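PDB 3PHS: cell wall surface anchor family protein from Streptococcus agalactiae, which serves as the minor pilin GBS52 of the pilus and mediates adhesion to lung epithelial cells through an IgG-like domain. Local coordinates for residues Lys53-Asp57 and Gly58-Ala62; Ala62-Asn65 and Ser66-Ile69. All blocks are in the same frame, centred on the assembly; numbering follows the deposited sequence.

Interaction 1 (Lys53-Asp57 and Gly58-Ala62); sequences KSTED and GDLLA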
ATOM      1  N   LYS A  53      14.286  18.897 -13.570  1.00 14.30           N
ATOM      2  CA  LYS A  53      15.362  19.846 -13.890  1.00 16.62           C
ATOM      3  C   LYS A  53      16.352  19.249 -14.870  1.00 16.57           C
ATOM      4  O   LYS A  53      17.012  19.981 -15.603  1.00 17.50           O
ATOM      5  CB  LYS A  53      16.098  20.273 -12.618  1.00 17.20           C
ATOM      6  CG  LYS A  53      15.247  21.081 -11.655  1.00 21.48           C
ATOM      7  CD  LYS A  53      16.076  21.628 -10.482  1.00 26.86           C
ATOM      8  CE  LYS A  53      16.387  23.114 -10.636  1.00 30.87           C
ATOM      9  NZ  LYS A  53      16.948  23.503 -11.978  1.00 34.92           N
ATOM     10  N   SER A  54      16.432  17.920 -14.897  1.00 17.13           N
ATOM     11  CA  SER A  54      17.446  17.189 -15.662  1.00 17.64           C
ATOM     12  C   SER A  54      16.847  15.923 -16.243  1.00 17.79           C
ATOM     13  O   SER A  54      15.978  15.298 -15.606  1.00 17.01           O
ATOM     14  CB  SER A  54      18.635  16.838 -14.755  1.00 18.25           C
ATOM     15  OG  SER A  54      19.589  16.028 -15.444  1.00 20.82           O
ATOM     16  N   THR A  55      17.291  15.546 -17.448  1.00 17.48           N
ATOM     17  CA  THR A  55      16.893  14.261 -18.034  1.00 17.94           C
ATOM     18  C   THR A  55      18.094  13.364 -18.372  1.00 18.10           C
ATOM     19  O   THR A  55      18.030  12.568 -19.311  1.00 17.61           O
ATOM     20  CB  THR A  55      16.019  14.435 -19.302  1.00 18.11           C
ATOM     21  OG1 THR A  55      16.760  15.142 -20.308  1.00 17.97           O
ATOM     22  CG2 THR A  55      14.736  15.190 -18.978  1.00 18.48           C
ATOM     23  N   GLU A  56      19.174  13.498 -17.600  1.00 17.40           N
ATOM     24  CA  GLU A  56      20.425  12.784 -17.895  1.00 18.55           C
ATOM     25  C   GLU A  56      20.329  11.275 -17.691  1.00 19.08           C
ATOM     26  O   GLU A  56      20.968  10.494 -18.410  1.00 19.61           O
ATOM     27  CB  GLU A  56      21.568  13.351 -17.051  1.00 17.92           C
ATOM     28  CG  GLU A  56      21.952  14.780 -17.444  1.00 17.91           C
ATOM     29  CD  GLU A  56      22.345  14.900 -18.913  1.00 19.17           C
ATOM     30  OE1 GLU A  56      23.392  14.328 -19.304  1.00 19.80           O
ATOM     31  OE2 GLU A  56      21.608  15.560 -19.672  1.00 17.55           O
ATOM     32  N   ASP A  57      19.519  10.870 -16.715  1.00 19.92           N
ATOM     33  CA  ASP A  57      19.433   9.467 -16.330  1.00 20.47           C
ATOM     34  C   ASP A  57      18.666   8.652 -17.365  1.00 21.09           C
ATOM     35  O   ASP A  57      17.467   8.899 -17.625  1.00 21.19           O
ATOM     36  CB  ASP A  57      18.795   9.339 -14.938  1.00 20.84           C
ATOM     37  CG  ASP A  57      19.107   8.017 -14.261  1.00 22.06           C
ATOM     38  OD1 ASP A  57      19.111   6.961 -14.929  1.00 23.68           O
ATOM     39  OD2 ASP A  57      19.328   8.037 -13.038  1.00 23.77           O
ATOM     40  N   GLY A  58      19.367   7.676 -17.955  1.00 20.90           N
ATOM     41  CA  GLY A  58      18.764   6.738 -18.904  1.00 21.12           C
ATOM     42  C   GLY A  58      17.716   5.811 -18.313  1.00 20.62           C
ATOM     43  O   GLY A  58      16.988   5.147 -19.052  1.00 20.61           O
ATOM     44  N   ASP A  59      17.655   5.751 -16.980  1.00 20.40           N
ATOM     45  CA  ASP A  59      16.608   5.023 -16.270  1.00 19.25           C
ATOM     46  C   ASP A  59      15.816   6.052 -15.466  1.00 18.20           C
ATOM     47  O   ASP A  59      15.811   6.042 -14.245  1.00 17.74           O
ATOM     48  CB  ASP A  59      17.210   3.972 -15.330  1.00 19.79           C
ATOM     49  CG  ASP A  59      17.882   2.843 -16.073  1.00 21.97           C
ATOM     50  OD1 ASP A  59      17.216   2.225 -16.925  1.00 20.35           O
ATOM     51  OD2 ASP A  59      19.079   2.584 -15.811  1.00 24.74           O
ATOM     52  N   LEU A  60      15.167   6.960 -16.176  1.00 17.81           N
ATOM     53  CA  LEU A  60      14.580   8.153 -15.560  1.00 17.01           C
ATOM     54  C   LEU A  60      13.402   7.841 -14.638  1.00 15.97           C
ATOM     55  O   LEU A  60      13.296   8.394 -13.530  1.00 15.67           O
ATOM     56  CB  LEU A  60      14.124   9.101 -16.663  1.00 17.73           C
ATOM     57  CG  LEU A  60      13.995  10.573 -16.328  1.00 18.58           C
ATOM     58  CD1 LEU A  60      15.294  11.146 -15.719  1.00 19.93           C
ATOM     59  CD2 LEU A  60      13.603  11.306 -17.620  1.00 18.03           C
ATOM     60  N   LEU A  61      12.505   6.973 -15.092  1.00 15.03           N
ATOM     61  CA  LEU A  61      11.353   6.622 -14.264  1.00 14.79           C
ATOM     62  C   LEU A  61      11.815   5.899 -12.992  1.00 14.99           C
ATOM     63  O   LEU A  61      11.355   6.207 -11.876  1.00 14.75           O
ATOM     64  CB  LEU A  61      10.325   5.801 -15.056  1.00 14.82           C
ATOM     65  CG  LEU A  61       9.083   5.315 -14.279  1.00 15.40           C
ATOM     66  CD1 LEU A  61       8.245   6.467 -13.704  1.00 16.10           C
ATOM     67  CD2 LEU A  61       8.223   4.411 -15.163  1.00 17.00           C
ATOM     68  N   ALA A  62      12.742   4.955 -13.146  1.00 15.12           N
ATOM     69  CA  ALA A  62      13.278   4.248 -11.973  1.00 15.28           C
ATOM     70  C   ALA A  62      13.973   5.216 -11.017  1.00 15.36           C
ATOM     71  O   ALA A  62      13.867   5.072  -9.804  1.00 14.66           O
ATOM     72  CB  ALA A  62      14.245   3.126 -12.408  1.00 15.60           C
TER
HETATM   73  O   HOH W   1      20.813   4.773 -14.630  1.00 31.94           O
HETATM   74  O   HOH W   2      18.220   5.383 -12.166  1.00 35.50           O
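Asp57 and Asp59 meet through a carboxylate and a backbone amide at the turn that leads from strand 46-52 into helix 60-65. The direct polar link is one hydrogen bond, from Asp59 N to Asp57 OD1 at 2.8 Å, with an N-H...O angle of 156°. The amide comes to the anti side of the oxygen, 25° out of the carboxylate plane. With CG anti to the backbone N (chi1 -160°), the Asp57 carboxylate lies forward along the chain, where the amide two residues on can use it, forming an Asx turn.

Water supplies the second kind of link. One molecule donates to Asp57 OD1 and to Asp59 OD2, which stand 4.5 Å apart; another donates to Asp57 OD2 (3.0 Å) and to the carbonyl oxygen of Asp59.

Apolar contact is thinner and comes from Leu60. Its CD1 lies 4.0 Å from Asp57 CB, and its CD2 comes 4.3 Å from Thr55 CG2. Beyond the turn, Leu60 also touches Leu118 of strand 109-121, while Thr55 touches Ile99 of strand 98-106.

The Asp59 amide and a shared water both donate to the Asp57 carboxylate, and the water also donates to that of Asp59, which probably offsets the repulsion between the two acids at this exposed surface.

Interaction 2 (Ala62-Asn65 and Ser66-Ile69); sequences AHWN and SLTI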
ATOM      1  N   ALA A  62      12.742   4.955 -13.146  1.00 15.12           N
ATOM      2  CA  ALA A  62      13.278   4.248 -11.973  1.00 15.28           C
ATOM      3  C   ALA A  62      13.973   5.216 -11.017  1.00 15.36           C
ATOM      4  O   ALA A  62      13.867   5.072  -9.804  1.00 14.66           O
ATOM      5  CB  ALA A  62      14.245   3.126 -12.408  1.00 15.60           C
ATOM      6  N   HIS A  63      14.698   6.189 -11.566  1.00 15.42           N
ATOM      7  CA  HIS A  63      15.349   7.187 -10.739  1.00 16.37           C
ATOM      8  C   HIS A  63      14.351   7.939  -9.869  1.00 15.43           C
ATOM      9  O   HIS A  63      14.545   8.085  -8.662  1.00 15.48           O
ATOM     10  CB  HIS A  63      16.148   8.192 -11.570  1.00 17.03           C
ATOM     11  CG  HIS A  63      16.689   9.318 -10.748  1.00 20.78           C
ATOM     12  ND1 HIS A  63      17.654   9.127  -9.781  1.00 23.82           N
ATOM     13  CD2 HIS A  63      16.354  10.629 -10.694  1.00 22.92           C
ATOM     14  CE1 HIS A  63      17.921  10.285  -9.197  1.00 25.14           C
ATOM     15  NE2 HIS A  63      17.148  11.211  -9.736  1.00 23.59           N
ATOM     16  N   TRP A  64      13.289   8.420 -10.498  1.00 14.47           N
ATOM     17  CA  TRP A  64      12.265   9.182  -9.801  1.00 14.36           C
ATOM     18  C   TRP A  64      11.467   8.319  -8.826  1.00 14.49           C
ATOM     19  O   TRP A  64      11.158   8.773  -7.740  1.00 13.71           O
ATOM     20  CB  TRP A  64      11.394   9.943 -10.815  1.00 14.14           C
ATOM     21  CG  TRP A  64      12.138  11.178 -11.228  1.00 13.66           C
ATOM     22  CD1 TRP A  64      13.128  11.273 -12.160  1.00 14.70           C
ATOM     23  CD2 TRP A  64      12.024  12.469 -10.623  1.00 14.26           C
ATOM     24  NE1 TRP A  64      13.630  12.565 -12.194  1.00 14.85           N
ATOM     25  CE2 TRP A  64      12.970  13.316 -11.253  1.00 13.31           C
ATOM     26  CE3 TRP A  64      11.210  12.993  -9.616  1.00 13.60           C
ATOM     27  CZ2 TRP A  64      13.109  14.674 -10.918  1.00 15.13           C
ATOM     28  CZ3 TRP A  64      11.346  14.358  -9.281  1.00 16.01           C
ATOM     29  CH2 TRP A  64      12.286  15.177  -9.936  1.00 14.16           C
ATOM     30  N   ASN A  65      11.219   7.059  -9.189  1.00 14.62           N
ATOM     31  CA  ASN A  65      10.515   6.122  -8.303  1.00 15.75           C
ATOM     32  C   ASN A  65      11.311   5.775  -7.042  1.00 16.38           C
ATOM     33  O   ASN A  65      10.727   5.352  -6.038  1.00 17.06           O
ATOM     34  CB  ASN A  65      10.171   4.831  -9.047  1.00 15.76           C
ATOM     35  CG  ASN A  65       8.932   4.959  -9.940  1.00 17.66           C
ATOM     36  OD1 ASN A  65       8.085   5.834  -9.749  1.00 19.75           O
ATOM     37  ND2 ASN A  65       8.815   4.048 -10.907  1.00 17.87           N
ATOM     38  N   SER A  66      12.632   5.964  -7.104  1.00 17.16           N
ATOM     39  CA  SER A  66      13.549   5.654  -5.983  1.00 17.41           C
ATOM     40  C   SER A  66      13.604   6.761  -4.922  1.00 17.47           C
ATOM     41  O   SER A  66      14.057   6.529  -3.801  1.00 17.42           O
ATOM     42  CB  SER A  66      14.965   5.370  -6.513  1.00 17.77           C
ATOM     43  OG  SER A  66      15.671   6.571  -6.818  1.00 20.08           O
ATOM     44  N   LEU A  67      13.134   7.956  -5.279  1.00 17.00           N
ATOM     45  CA  LEU A  67      13.183   9.123  -4.405  1.00 16.89           C
ATOM     46  C   LEU A  67      12.074   9.131  -3.362  1.00 17.13           C
ATOM     47  O   LEU A  67      10.937   8.741  -3.650  1.00 16.62           O
ATOM     48  CB  LEU A  67      13.099  10.411  -5.222  1.00 17.13           C
ATOM     49  CG  LEU A  67      14.135  10.581  -6.327  1.00 17.30           C
ATOM     50  CD1 LEU A  67      13.920  11.928  -7.013  1.00 17.82           C
ATOM     51  CD2 LEU A  67      15.554  10.461  -5.757  1.00 19.35           C
ATOM     52  N   THR A  68      12.407   9.560  -2.140  1.00 16.91           N
ATOM     53  CA  THR A  68      11.376   9.796  -1.139  1.00 17.69           C
ATOM     54  C   THR A  68      10.571  11.044  -1.515  1.00 16.94           C
ATOM     55  O   THR A  68      10.999  11.866  -2.367  1.00 16.51           O
ATOM     56  CB  THR A  68      11.968   9.995   0.305  1.00 17.68           C
ATOM     57  OG1 THR A  68      12.614  11.271   0.384  1.00 20.03           O
ATOM     58  CG2 THR A  68      12.952   8.885   0.670  1.00 20.10           C
ATOM     59  N   ILE A  69       9.423  11.213  -0.859  1.00 16.82           N
ATOM     60  CA  ILE A  69       8.530  12.313  -1.170  1.00 17.46           C
ATOM     61  C   ILE A  69       9.203  13.678  -1.053  1.00 17.11           C
ATOM     62  O   ILE A  69       9.029  14.544  -1.920  1.00 16.96           O
ATOM     63  CB  ILE A  69       7.181  12.233  -0.390  1.00 17.75           C
ATOM     64  CG1 ILE A  69       6.189  13.260  -0.943  1.00 19.85           C
ATOM     65  CG2 ILE A  69       7.387  12.418   1.127  1.00 18.58           C
ATOM     66  CD1 ILE A  69       4.710  12.837  -0.770  1.00 21.19           C
TER
HETATM   67  O   HOH W   3       8.804   8.402  -5.872  1.00 19.10           O
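Leu67 folds back on Trp64 and His63 where helix 60-65 ends, in the helical connection between strands 46-52 and 76-83 in the N-terminal domain of this Ig-like pilin. Its backbone N donates to Trp64 O at 3.3 Å. From there the side chain runs back along the last turn. CB sits 3.6 Å from Trp64 O, and CG comes within 3.4 Å of His63 O; the branches then part. CD2 reaches CE1 of the His63 ring at 4.2 Å, approaching obliquely, whereas CD1 rests over one face of the indole in a CH-pi contact, 4.2 Å from the centroid of the six-membered ring and 20° off its normal. Across the loop, Leu72 and Gln75 of helix 69-75 touch both Trp64 and Leu67, and Gln75 OE1 is hydrogen-bonded to His63 NE2.

Ser66 adds two bonds of its own to the last turn. Its OG lies between the backbone N and the carbonyl carbon (chi1 79°), a torsion that turns the hydroxyl back to His63 O, to which it donates at 2.6 Å. Ser66 N donates to the same oxygen from the same face of the carbonyl plane, at 3.3 Å.

In the fold
Interactions 1 and 2 follow one another along the chain and share Ala62: the first covers the entry into helix 60-65, the second its exit toward helix 69-75. Their centres lie about 10 Å apart, and they touch where Asp57 OD2 packs 3.5 Å from His63 CB. Both belong to the helical excursion between strands 46-52 and 76-83, which are neighbours in an antiparallel four-stranded sheet. Tyr101 of strand 98-106 in that sheet touches Leu61 near the entry and meets Trp64 and Asn65 near the exit. The short helix thus rests on one sheet near both ends, a local elaboration on a largely beta pilin.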